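Local atomic coordinates of phosphatidylinositide phosphatase SAC2 (Homo sapiens, PDB entry 4XUU), a protein that dephosphorylates mainly phosphatidylinositol 4-phosphate at the inositol 4-position, probably in endocytic recycling, and forms homodimers. Residues 78-90 against 143-157. Numbering follows the deposited sequence.
Sequences LENLEKIEIGPEP and KQAMGSDLPIIEKKL
Leu150 lays its two methyls over the start of strand 81-88: CD2 meets Ile84 CD1 at 3.6 Å, while CD1 packs against Leu81 CG. With CG anti to the backbone N (chi1 -176°), the fork is carried to both neighbours, which a branched residue can fill together. Helix 129-145 covers Ile84 through Ala136. Beyond Pro151, whose carbonyl takes the first bond, the chain pairs in parallel with strand 81-88. Ile84 N donates to Pro151 O (2.9 Å), Ile153 N to Ile84 O, and Ile86 N to Ile153 O, all nearly straight. On the other sheet face, Glu85 OE2 forms a salt bridge with Lys155 NZ (3.5 Å) and a long one with Lys83, while its OE1 is held by His104. At the helix end, a long, flexible lysine suits Lys143, whose NZ must reach two carbonyls: Leu78 O (3.0 Å), met in the carbonyl plane, and Leu81 O. Replacing it by alanine removes that amine and is likely to leave Leu81 O without its mate in this contact, while Leu78 O keeps the backbone N-H of Leu81. Leu157 puts CD1 by Pro90 CD and CD2 3.8 Å from Glu85 CB, sliding past Glu85 in the opposite direction. Along its other edge, strand 152-154 pairs antiparallel with the second subunit, extending the sheet of this PH-like hSac2 domain. Backbone bonds thus set the register, and the Lys143 amine and Glu85-Lys155 pair fasten the segments beyond it.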
loop_
_atom_site.group_PDB
_atom_site.type_symbol
_atom_site.label_atom_id
_atom_site.label_comp_id
_atom_site.label_asym_id
_atom_site.label_seq_id
_atom_site.Cartn_x
_atom_site.Cartn_y
_atom_site.Cartn_z
ATOM N N LEU A 78 -13.554 20.080 5.809
ATOM C CA LEU A 78 -13.420 18.661 5.492
ATOM C C LEU A 78 -14.760 18.005 5.150
ATOM O O LEU A 78 -14.795 17.008 4.430
ATOM C CB LEU A 78 -12.693 17.906 6.608
ATOM C CG LEU A 78 -11.167 18.088 6.693
ATOM C CD1 LEU A 78 -10.645 17.559 8.015
ATOM C CD2 LEU A 78 -10.441 17.420 5.537
ATOM N N GLU A 79 -15.858 18.568 5.660
ATOM C CA GLU A 79 -17.200 18.096 5.306
ATOM C C GLU A 79 -17.439 18.113 3.801
ATOM O O GLU A 79 -18.157 17.260 3.273
ATOM C CB GLU A 79 -18.286 18.936 5.980
ATOM C CG GLU A 79 -18.687 18.468 7.365
ATOM C CD GLU A 79 -18.071 19.312 8.468
ATOM O OE1 GLU A 79 -16.886 19.699 8.343
ATOM O OE2 GLU A 79 -18.777 19.589 9.461
ATOM N N ASN A 80 -16.833 19.087 3.123
ATOM C CA ASN A 80 -17.055 19.308 1.697
ATOM C C ASN A 80 -16.124 18.525 0.776
ATOM O O ASN A 80 -16.330 18.509 -0.439
ATOM C CB ASN A 80 -16.986 20.803 1.369
ATOM C CG ASN A 80 -18.137 21.589 1.971
ATOM O OD1 ASN A 80 -17.960 22.729 2.390
ATOM N ND2 ASN A 80 -19.320 20.984 2.017
ATOM N N LEU A 81 -15.104 17.889 1.352
ATOM C CA LEU A 81 -14.214 17.011 0.598
ATOM C C LEU A 81 -14.915 15.682 0.324
ATOM O O LEU A 81 -15.054 14.855 1.221
ATOM C CB LEU A 81 -12.896 16.792 1.353
ATOM C CG LEU A 81 -11.788 15.982 0.658
ATOM C CD1 LEU A 81 -11.429 16.563 -0.704
ATOM C CD2 LEU A 81 -10.563 15.894 1.537
ATOM N N GLU A 82 -15.349 15.489 -0.921
ATOM C CA GLU A 82 -16.206 14.357 -1.297
ATOM C C GLU A 82 -15.456 13.032 -1.405
ATOM O O GLU A 82 -15.870 12.031 -0.822
ATOM C CB GLU A 82 -16.925 14.628 -2.623
ATOM C CG GLU A 82 -17.747 15.911 -2.676
ATOM C CD GLU A 82 -18.391 16.136 -4.041
ATOM O OE1 GLU A 82 -17.851 15.627 -5.054
ATOM O OE2 GLU A 82 -19.439 16.822 -4.103
ATOM N N LYS A 83 -14.367 13.034 -2.171
ATOM C CA LYS A 83 -13.618 11.820 -2.479
ATOM C C LYS A 83 -12.222 12.157 -2.988
ATOM O O LYS A 83 -11.953 13.298 -3.370
ATOM C CB LYS A 83 -14.365 10.967 -3.513
ATOM C CG LYS A 83 -14.655 11.677 -4.826
ATOM C CD LYS A 83 -15.373 10.777 -5.810
ATOM C CE LYS A 83 -15.535 11.482 -7.146
ATOM N NZ LYS A 83 -16.099 10.588 -8.192
ATOM N N ILE A 84 -11.341 11.160 -2.980
ATOM C CA ILE A 84 -10.008 11.295 -3.553
ATOM C C ILE A 84 -9.784 10.228 -4.623
ATOM O O ILE A 84 -10.073 9.051 -4.409
ATOM C CB ILE A 84 -8.898 11.197 -2.468
ATOM C CG1 ILE A 84 -9.083 12.284 -1.403
ATOM C CG2 ILE A 84 -7.518 11.308 -3.101
ATOM C CD1 ILE A 84 -8.191 12.132 -0.193
ATOM N N GLU A 85 -9.266 10.650 -5.772
ATOM C CA GLU A 85 -8.889 9.720 -6.832
ATOM C C GLU A 85 -7.382 9.733 -7.034
ATOM O O GLU A 85 -6.773 10.802 -7.065
ATOM C CB GLU A 85 -9.581 10.092 -8.138
ATOM C CG GLU A 85 -11.092 9.994 -8.104
ATOM C CD GLU A 85 -11.713 10.373 -9.426
ATOM O OE1 GLU A 85 -11.261 11.364 -10.040
ATOM O OE2 GLU A 85 -12.658 9.676 -9.857
ATOM N N ILE A 86 -6.780 8.552 -7.157
ATOM C CA ILE A 86 -5.343 8.441 -7.415
ATOM C C ILE A 86 -5.052 7.541 -8.619
ATOM O O ILE A 86 -5.330 6.336 -8.599
ATOM C CB ILE A 86 -4.550 7.948 -6.173
ATOM C CG1 ILE A 86 -4.641 8.971 -5.035
ATOM C CG2 ILE A 86 -3.084 7.697 -6.533
ATOM C CD1 ILE A 86 -4.045 8.507 -3.716
ATOM N N GLY A 87 -4.484 8.133 -9.662
ATOM C CA GLY A 87 -4.133 7.386 -10.861
ATOM C C GLY A 87 -3.165 8.124 -11.760
ATOM O O GLY A 87 -2.718 9.220 -11.421
ATOM N N PRO A 88 -2.835 7.523 -12.920
ATOM C CA PRO A 88 -1.936 8.149 -13.888
ATOM C C PRO A 88 -2.454 9.506 -14.357
ATOM O O PRO A 88 -3.663 9.681 -14.535
ATOM C CB PRO A 88 -1.928 7.152 -15.051
ATOM C CG PRO A 88 -2.299 5.855 -14.437
ATOM C CD PRO A 88 -3.290 6.198 -13.378
ATOM N N GLU A 89 -1.533 10.448 -14.544
ATOM C CA GLU A 89 -1.856 11.811 -14.984
ATOM C C GLU A 89 -2.693 11.860 -16.267
ATOM O O GLU A 89 -2.468 11.070 -17.191
ATOM C CB GLU A 89 -0.581 12.650 -15.156
ATOM C CG GLU A 89 0.526 11.978 -15.958
ATOM C CD GLU A 89 1.405 12.962 -16.710
ATOM O OE1 GLU A 89 2.330 12.505 -17.418
ATOM O OE2 GLU A 89 1.171 14.186 -16.613
ATOM N N PRO A 90 -3.671 12.785 -16.318
ATOM C CA PRO A 90 -4.487 12.981 -17.518
ATOM C C PRO A 90 -3.716 13.682 -18.641
ATOM O O PRO A 90 -3.879 14.889 -18.850
ATOM C CB PRO A 90 -5.642 13.861 -17.019
ATOM C CG PRO A 90 -5.090 14.584 -15.838
ATOM C CD PRO A 90 -4.145 13.613 -15.189
ATOM N N LYS A 143 -10.915 13.049 8.568
ATOM C CA LYS A 143 -12.338 13.184 8.295
ATOM C C LYS A 143 -13.158 12.113 9.017
ATOM O O LYS A 143 -14.273 12.377 9.476
ATOM C CB LYS A 143 -12.607 13.135 6.795
ATOM C CG LYS A 143 -13.873 13.854 6.421
ATOM C CD LYS A 143 -14.268 13.635 4.994
ATOM C CE LYS A 143 -15.735 13.945 4.832
ATOM N NZ LYS A 143 -16.010 14.467 3.481
ATOM N N GLN A 144 -12.599 10.909 9.114
ATOM C CA GLN A 144 -13.228 9.821 9.856
ATOM C C GLN A 144 -13.310 10.122 11.353
ATOM O O GLN A 144 -14.252 9.701 12.022
ATOM C CB GLN A 144 -12.495 8.502 9.610
ATOM C CG GLN A 144 -12.792 7.883 8.245
ATOM C CD GLN A 144 -12.039 6.583 7.983
ATOM O OE1 GLN A 144 -12.237 5.947 6.948
ATOM N NE2 GLN A 144 -11.175 6.187 8.915
ATOM N N ALA A 145 -12.327 10.863 11.863
ATOM C CA ALA A 145 -12.305 11.281 13.262
ATOM C C ALA A 145 -13.447 12.238 13.604
ATOM O O ALA A 145 -13.952 12.232 14.729
ATOM C CB ALA A 145 -10.965 11.912 13.605
HETATM N N MSE A 146 -13.856 13.052 12.636
HETATM C CA MSE A 146 -14.947 13.995 12.855
HETATM C C MSE A 146 -16.327 13.386 12.563
HETATM O O MSE A 146 -17.351 14.062 12.683
HETATM C CB MSE A 146 -14.708 15.306 12.094
HETATM C CG MSE A 146 -15.226 15.344 10.679
HETATM SE SE MSE A 146 -14.276 16.659 9.609
HETATM C CE MSE A 146 -14.768 18.283 10.544
ATOM N N GLY A 147 -16.345 12.104 12.197
ATOM C CA GLY A 147 -17.593 11.351 12.096
ATOM C C GLY A 147 -18.004 10.866 10.720
ATOM O O GLY A 147 -18.848 9.981 10.605
ATOM N N SER A 148 -17.418 11.435 9.672
ATOM C CA SER A 148 -17.815 11.094 8.311
ATOM C C SER A 148 -16.864 10.079 7.674
ATOM O O SER A 148 -16.095 9.413 8.372
ATOM C CB SER A 148 -17.921 12.359 7.461
ATOM O OG SER A 148 -18.720 12.123 6.317
ATOM N N ASP A 149 -16.933 9.948 6.353
ATOM C CA ASP A 149 -16.044 9.055 5.626
ATOM C C ASP A 149 -15.475 9.737 4.382
ATOM O O ASP A 149 -15.987 10.765 3.932
ATOM C CB ASP A 149 -16.766 7.756 5.259
ATOM C CG ASP A 149 -15.816 6.572 5.119
ATOM O OD1 ASP A 149 -14.583 6.750 5.233
ATOM O OD2 ASP A 149 -16.308 5.450 4.893
ATOM N N LEU A 150 -14.403 9.169 3.840
ATOM C CA LEU A 150 -13.770 9.705 2.648
ATOM C C LEU A 150 -13.240 8.570 1.790
ATOM O O LEU A 150 -12.238 7.947 2.144
ATOM C CB LEU A 150 -12.629 10.658 3.025
ATOM C CG LEU A 150 -11.925 11.375 1.869
ATOM C CD1 LEU A 150 -12.883 12.325 1.161
ATOM C CD2 LEU A 150 -10.712 12.118 2.371
ATOM N N PRO A 151 -13.913 8.287 0.661
ATOM C CA PRO A 151 -13.425 7.226 -0.219
ATOM C C PRO A 151 -12.139 7.611 -0.961
ATOM O O PRO A 151 -12.057 8.695 -1.543
ATOM C CB PRO A 151 -14.586 7.013 -1.200
ATOM C CG PRO A 151 -15.373 8.263 -1.158
ATOM C CD PRO A 151 -15.210 8.831 0.216
ATOM N N ILE A 152 -11.141 6.732 -0.904
ATOM C CA ILE A 152 -9.945 6.853 -1.733
ATOM C C ILE A 152 -10.044 5.836 -2.871
ATOM O O ILE A 152 -10.111 4.626 -2.633
ATOM C CB ILE A 152 -8.641 6.621 -0.936
ATOM C CG1 ILE A 152 -8.606 7.499 0.321
ATOM C CG2 ILE A 152 -7.423 6.895 -1.817
ATOM C CD1 ILE A 152 -7.548 7.093 1.336
ATOM N N ILE A 153 -10.052 6.342 -4.104
ATOM C CA ILE A 153 -10.300 5.529 -5.290
ATOM C C ILE A 153 -9.068 5.415 -6.191
ATOM O O ILE A 153 -8.487 6.424 -6.587
ATOM C CB ILE A 153 -11.500 6.087 -6.108
ATOM C CG1 ILE A 153 -12.711 6.317 -5.195
ATOM C CG2 ILE A 153 -11.852 5.151 -7.260
ATOM C CD1 ILE A 153 -13.805 7.158 -5.802
ATOM N N GLU A 154 -8.676 4.181 -6.501
ATOM C CA GLU A 154 -7.646 3.921 -7.500
ATOM C C GLU A 154 -8.327 3.673 -8.840
ATOM O O GLU A 154 -9.025 2.669 -9.014
ATOM C CB GLU A 154 -6.803 2.697 -7.130
ATOM C CG GLU A 154 -6.108 2.737 -5.772
ATOM C CD GLU A 154 -5.432 1.407 -5.429
ATOM O OE1 GLU A 154 -4.798 0.806 -6.329
ATOM O OE2 GLU A 154 -5.532 0.959 -4.262
ATOM N N LYS A 155 -8.135 4.598 -9.778
ATOM C CA LYS A 155 -8.683 4.475 -11.133
ATOM C C LYS A 155 -7.966 5.415 -12.094
ATOM O O LYS A 155 -7.124 6.209 -11.677
ATOM C CB LYS A 155 -10.200 4.733 -11.151
ATOM C CG LYS A 155 -10.629 6.162 -10.819
ATOM C CD LYS A 155 -12.152 6.312 -10.845
ATOM C CE LYS A 155 -12.704 6.453 -12.265
ATOM N NZ LYS A 155 -12.459 7.805 -12.850
ATOM N N LYS A 156 -8.298 5.318 -13.378
ATOM C CA LYS A 156 -7.780 6.251 -14.372
ATOM C C LYS A 156 -8.408 7.625 -14.166
ATOM O O LYS A 156 -9.584 7.733 -13.806
ATOM C CB LYS A 156 -8.046 5.745 -15.791
ATOM C CG LYS A 156 -7.350 4.429 -16.136
ATOM C CD LYS A 156 -5.859 4.615 -16.401
ATOM C CE LYS A 156 -5.136 3.273 -16.490
ATOM N NZ LYS A 156 -5.511 2.487 -17.703
ATOM N N LEU A 157 -7.614 8.670 -14.375
ATOM C CA LEU A 157 -8.090 10.037 -14.223
ATOM C C LEU A 157 -8.632 10.556 -15.552
ATOM O O LEU A 157 -8.045 10.318 -16.612
ATOM C CB LEU A 157 -6.979 10.947 -13.682
ATOM C CG LEU A 157 -6.372 10.596 -12.312
ATOM C CD1 LEU A 157 -5.203 11.517 -11.977
ATOM C CD2 LEU A 157 -7.411 10.631 -11.190
#